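Local atomic coordinates of SCO1/SenC family lipoprotein (Bacillus anthracis, PDB entry 4HDE), a protein that probably binds copper and assists cytochrome c oxidase assembly, as SCO1/SenC family lipoproteins of the thioredoxin clan do. Residues E13-F25 with W100-F114. Sequence-based numbering, arbitrary orientation. Where two conformers were deposited one is given.
Sequences ETFQFTNQDGKPF and WNLLTGYSLEDITKF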
# COMPACT_ATOMS: atom_id res chain seq x y z
N GLU A 13 9.59 2.74 10.09
CA GLU A 13 9.86 4.09 10.56
C GLU A 13 8.58 4.92 10.58
O GLU A 13 7.61 4.63 9.88
CB GLU A 13 10.89 4.76 9.66
CG GLU A 13 10.32 5.24 8.35
CD GLU A 13 11.38 5.77 7.41
OE1 GLU A 13 11.33 6.97 7.09
OE2 GLU A 13 12.25 4.98 7.00
N THR A 14 8.59 5.96 11.40
CA THR A 14 7.51 6.92 11.45
C THR A 14 7.60 7.84 10.23
O THR A 14 8.67 8.34 9.91
CB THR A 14 7.59 7.74 12.74
OG1 THR A 14 7.47 6.85 13.86
CG2 THR A 14 6.47 8.77 12.81
N PHE A 15 6.48 8.03 9.56
CA PHE A 15 6.44 8.86 8.35
C PHE A 15 5.17 9.70 8.28
O PHE A 15 4.14 9.36 8.84
CB PHE A 15 6.56 8.00 7.09
CG PHE A 15 5.39 7.08 6.87
CD1 PHE A 15 4.33 7.46 6.06
CD2 PHE A 15 5.35 5.83 7.47
CE1 PHE A 15 3.26 6.62 5.85
CE2 PHE A 15 4.28 4.99 7.28
CZ PHE A 15 3.23 5.38 6.46
N GLN A 16 5.28 10.82 7.57
CA GLN A 16 4.16 11.70 7.31
C GLN A 16 4.26 12.16 5.86
O GLN A 16 5.13 12.96 5.52
CB GLN A 16 4.17 12.91 8.24
CG GLN A 16 3.05 13.90 8.00
CD GLN A 16 3.18 15.13 8.87
OE1 GLN A 16 3.58 15.05 10.04
NE2 GLN A 16 2.87 16.29 8.31
N PHE A 17 3.38 11.63 5.01
CA PHE A 17 3.41 11.98 3.60
C PHE A 17 2.14 12.74 3.27
O PHE A 17 1.46 13.24 4.18
CB PHE A 17 3.56 10.72 2.73
CG PHE A 17 4.84 9.93 2.98
CD1 PHE A 17 5.99 10.56 3.44
CD2 PHE A 17 4.87 8.57 2.75
CE1 PHE A 17 7.16 9.82 3.64
CE2 PHE A 17 6.03 7.82 2.96
CZ PHE A 17 7.17 8.45 3.41
N THR A 18 1.81 12.87 1.99
CA THR A 18 0.62 13.60 1.56
C THR A 18 -0.29 12.67 0.76
O THR A 18 0.19 11.93 -0.10
CB THR A 18 1.01 14.81 0.70
OG1 THR A 18 1.87 15.67 1.46
CG2 THR A 18 -0.23 15.59 0.28
N ASN A 19 -1.59 12.70 1.03
CA ASN A 19 -2.53 11.84 0.31
C ASN A 19 -3.12 12.47 -0.95
O ASN A 19 -2.73 13.58 -1.35
CB ASN A 19 -3.62 11.29 1.24
CG ASN A 19 -4.63 12.35 1.65
OD1 ASN A 19 -4.65 13.47 1.14
ND2 ASN A 19 -5.51 11.98 2.57
N GLN A 20 -4.08 11.78 -1.55
CA GLN A 20 -4.62 12.17 -2.85
C GLN A 20 -5.51 13.41 -2.75
O GLN A 20 -5.93 13.95 -3.75
CB GLN A 20 -5.37 11.00 -3.49
CG GLN A 20 -6.69 10.60 -2.81
CD GLN A 20 -6.51 9.48 -1.80
OE1 GLN A 20 -5.46 9.32 -1.21
NE2 GLN A 20 -7.56 8.69 -1.61
N ASP A 21 -5.79 13.83 -1.52
CA ASP A 21 -6.52 15.07 -1.26
C ASP A 21 -5.60 16.20 -0.80
O ASP A 21 -6.07 17.27 -0.41
CB ASP A 21 -7.62 14.84 -0.23
CG ASP A 21 -8.71 13.91 -0.74
OD1 ASP A 21 -9.03 13.98 -1.95
OD2 ASP A 21 -9.25 13.13 0.07
N GLY A 22 -4.29 15.98 -0.86
CA GLY A 22 -3.33 17.00 -0.48
C GLY A 22 -3.27 17.22 1.02
O GLY A 22 -2.88 18.30 1.48
N LYS A 23 -3.63 16.19 1.79
CA LYS A 23 -3.65 16.27 3.25
C LYS A 23 -2.58 15.36 3.84
O LYS A 23 -2.26 14.33 3.25
CB LYS A 23 -5.03 15.86 3.79
CG LYS A 23 -6.21 16.52 3.11
CD LYS A 23 -6.27 17.99 3.43
CE LYS A 23 -7.39 18.70 2.67
NZ LYS A 23 -8.76 18.30 3.11
N PRO A 24 -2.03 15.71 5.01
CA PRO A 24 -1.03 14.87 5.66
C PRO A 24 -1.59 13.52 6.07
O PRO A 24 -2.71 13.42 6.57
CB PRO A 24 -0.64 15.67 6.91
CG PRO A 24 -1.85 16.51 7.20
CD PRO A 24 -2.37 16.89 5.83
N PHE A 25 -0.80 12.48 5.87
CA PHE A 25 -1.22 11.14 6.25
C PHE A 25 -0.01 10.25 6.46
O PHE A 25 0.94 10.28 5.68
CB PHE A 25 -2.12 10.53 5.17
CG PHE A 25 -2.89 9.31 5.64
CD1 PHE A 25 -4.10 9.46 6.30
CD2 PHE A 25 -2.39 8.03 5.44
CE1 PHE A 25 -4.81 8.35 6.73
CE2 PHE A 25 -3.10 6.93 5.88
CZ PHE A 25 -4.30 7.09 6.52
N TRP A 100 -8.79 4.29 2.10
CA TRP A 100 -7.70 4.05 1.15
C TRP A 100 -7.02 5.37 0.83
O TRP A 100 -7.63 6.28 0.26
CB TRP A 100 -8.24 3.42 -0.14
CG TRP A 100 -7.21 2.79 -1.06
CD1 TRP A 100 -5.85 2.99 -1.08
CD2 TRP A 100 -7.49 1.85 -2.09
NE1 TRP A 100 -5.28 2.23 -2.07
CE2 TRP A 100 -6.26 1.51 -2.70
CE3 TRP A 100 -8.66 1.24 -2.56
CZ2 TRP A 100 -6.18 0.62 -3.76
CZ3 TRP A 100 -8.58 0.35 -3.60
CH2 TRP A 100 -7.34 0.04 -4.19
N ASN A 101 -5.76 5.47 1.23
CA ASN A 101 -4.96 6.66 0.98
C ASN A 101 -3.79 6.34 0.08
O ASN A 101 -3.08 5.37 0.30
CB ASN A 101 -4.48 7.26 2.30
CG ASN A 101 -5.58 7.93 3.06
OD1 ASN A 101 -5.86 9.11 2.85
ND2 ASN A 101 -6.25 7.17 3.93
N LEU A 102 -3.64 7.14 -0.98
CA LEU A 102 -2.52 7.00 -1.91
C LEU A 102 -1.60 8.17 -1.61
O LEU A 102 -2.05 9.31 -1.51
CB LEU A 102 -3.00 7.02 -3.36
CG LEU A 102 -3.92 5.85 -3.74
CD1 LEU A 102 -5.38 6.14 -3.42
CD2 LEU A 102 -3.76 5.56 -5.21
N LEU A 103 -0.31 7.89 -1.44
CA LEU A 103 0.62 8.84 -0.85
C LEU A 103 1.72 9.28 -1.82
O LEU A 103 2.16 8.53 -2.69
CB LEU A 103 1.24 8.26 0.42
CG LEU A 103 0.25 7.78 1.49
CD1 LEU A 103 0.99 7.27 2.73
CD2 LEU A 103 -0.73 8.88 1.86
N THR A 104 2.18 10.51 -1.62
CA THR A 104 3.22 11.11 -2.44
C THR A 104 3.75 12.34 -1.70
O THR A 104 3.53 12.47 -0.49
CB THR A 104 2.67 11.48 -3.83
OG1 THR A 104 3.76 11.82 -4.69
CG2 THR A 104 1.68 12.62 -3.77
N GLY A 105 4.46 13.21 -2.41
CA GLY A 105 4.89 14.48 -1.86
C GLY A 105 6.34 14.55 -1.44
O GLY A 105 6.86 15.61 -1.13
N TYR A 106 7.00 13.39 -1.47
CA TYR A 106 8.38 13.22 -1.08
C TYR A 106 9.24 13.11 -2.34
O TYR A 106 8.72 13.08 -3.45
CB TYR A 106 8.49 11.94 -0.24
CG TYR A 106 7.61 10.82 -0.73
CD1 TYR A 106 6.47 10.44 -0.02
CD2 TYR A 106 7.90 10.15 -1.91
CE1 TYR A 106 5.66 9.42 -0.47
CE2 TYR A 106 7.09 9.13 -2.37
CZ TYR A 106 5.97 8.77 -1.65
OH TYR A 106 5.17 7.75 -2.09
N SER A 107 10.56 13.07 -2.18
CA SER A 107 11.44 12.90 -3.34
C SER A 107 11.56 11.44 -3.76
O SER A 107 11.23 10.52 -3.01
CB SER A 107 12.83 13.46 -3.04
OG SER A 107 13.49 12.64 -2.09
N LEU A 108 12.05 11.23 -4.97
CA LEU A 108 12.32 9.87 -5.43
C LEU A 108 13.38 9.22 -4.53
O LEU A 108 13.25 8.05 -4.16
CB LEU A 108 12.77 9.88 -6.88
CG LEU A 108 13.15 8.52 -7.48
CD1 LEU A 108 11.98 7.55 -7.45
CD2 LEU A 108 13.60 8.73 -8.91
N GLU A 109 14.41 9.97 -4.17
CA GLU A 109 15.42 9.45 -3.26
C GLU A 109 14.80 8.99 -1.94
O GLU A 109 15.13 7.92 -1.43
CB GLU A 109 16.52 10.48 -3.01
CG GLU A 109 17.61 9.97 -2.08
CD GLU A 109 18.83 10.87 -2.05
OE1 GLU A 109 18.86 11.88 -2.78
OE2 GLU A 109 19.77 10.56 -1.28
N ASP A 110 13.91 9.81 -1.39
CA ASP A 110 13.20 9.49 -0.14
C ASP A 110 12.48 8.15 -0.21
O ASP A 110 12.61 7.31 0.68
CB ASP A 110 12.15 10.57 0.20
CG ASP A 110 12.75 11.89 0.63
OD1 ASP A 110 13.91 11.92 1.11
OD2 ASP A 110 12.03 12.91 0.49
N ILE A 111 11.67 7.97 -1.25
CA ILE A 111 10.86 6.76 -1.31
C ILE A 111 11.71 5.54 -1.63
O ILE A 111 11.40 4.42 -1.22
CB ILE A 111 9.65 6.92 -2.28
CG1 ILE A 111 8.59 5.84 -2.01
CG2 ILE A 111 10.09 6.94 -3.75
CD1 ILE A 111 7.99 5.92 -0.64
N THR A 112 12.81 5.77 -2.35
CA THR A 112 13.76 4.69 -2.60
C THR A 112 14.33 4.16 -1.28
O THR A 112 14.39 2.95 -1.05
CB THR A 112 14.89 5.16 -3.52
OG1 THR A 112 14.33 5.50 -4.80
CG2 THR A 112 15.94 4.06 -3.70
N LYS A 113 14.73 5.07 -0.40
CA LYS A 113 15.27 4.68 0.89
C LYS A 113 14.19 4.05 1.75
O LYS A 113 14.42 3.04 2.42
CB LYS A 113 15.88 5.89 1.61
CG LYS A 113 16.55 5.54 2.93
CD LYS A 113 16.90 6.79 3.72
CE LYS A 113 17.48 6.43 5.08
NZ LYS A 113 16.53 5.62 5.90
N PHE A 114 12.99 4.63 1.73
CA PHE A 114 11.88 4.15 2.54
C PHE A 114 11.51 2.72 2.16
O PHE A 114 11.33 1.85 3.01
CB PHE A 114 10.69 5.10 2.35
CG PHE A 114 9.45 4.71 3.11
CD1 PHE A 114 9.27 5.11 4.43
CD2 PHE A 114 8.44 3.98 2.50
CE1 PHE A 114 8.11 4.77 5.12
CE2 PHE A 114 7.28 3.65 3.19
CZ PHE A 114 7.12 4.04 4.50
O HOH W 1 13.85 5.89 4.95
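Phe17 on strand 16-18 and Phe15 just before it join Tyr106 and Phe114 in an aromatic cluster, while the hairpin turn is pinned to edge strand 100-103 of the thioredoxin-like sheet. Phe17 sits at the middle: the edge of Tyr106 comes in over the centre of one face, CD1 3.4 Å above the ring plane, and Phe15 lies against the opposite face. The edge of Phe17 meets the face of Phe114, centroids 5.3 Å apart, and Phe114 in turn sets its edge on Phe15.

Beside the cluster, Thr18 and Thr104 form a single antiparallel hydrogen-bonded pair. Bent at chi2 (-94°), Gln20 turns its amide onto the strand backbone: OE1 takes Leu102 N at 2.8 Å, from above the amide plane, and NE2 gives to Trp100 O at 3.1 Å within it, both nearly straight at the hydrogen. Asn19 ND2 donates to Asn101 OD1 (2.9 Å) with the amides almost coplanar, while Asn19 OD1 holds the turn through Asp21 N and Lys23 N. The Asn101 amide also stacks on Phe25, ND2 3.2 Å from CZ.

Strands 16-18 and 100-103 run at 90°, and Leu103 CD1 abuts the edges of the Phe15 and Phe17 rings. Strand 70-75 flanks the contact, Phe74 touching Phe17, Leu103, Tyr106 and Phe114; helix 83-90 packs on Gln20 and Leu102.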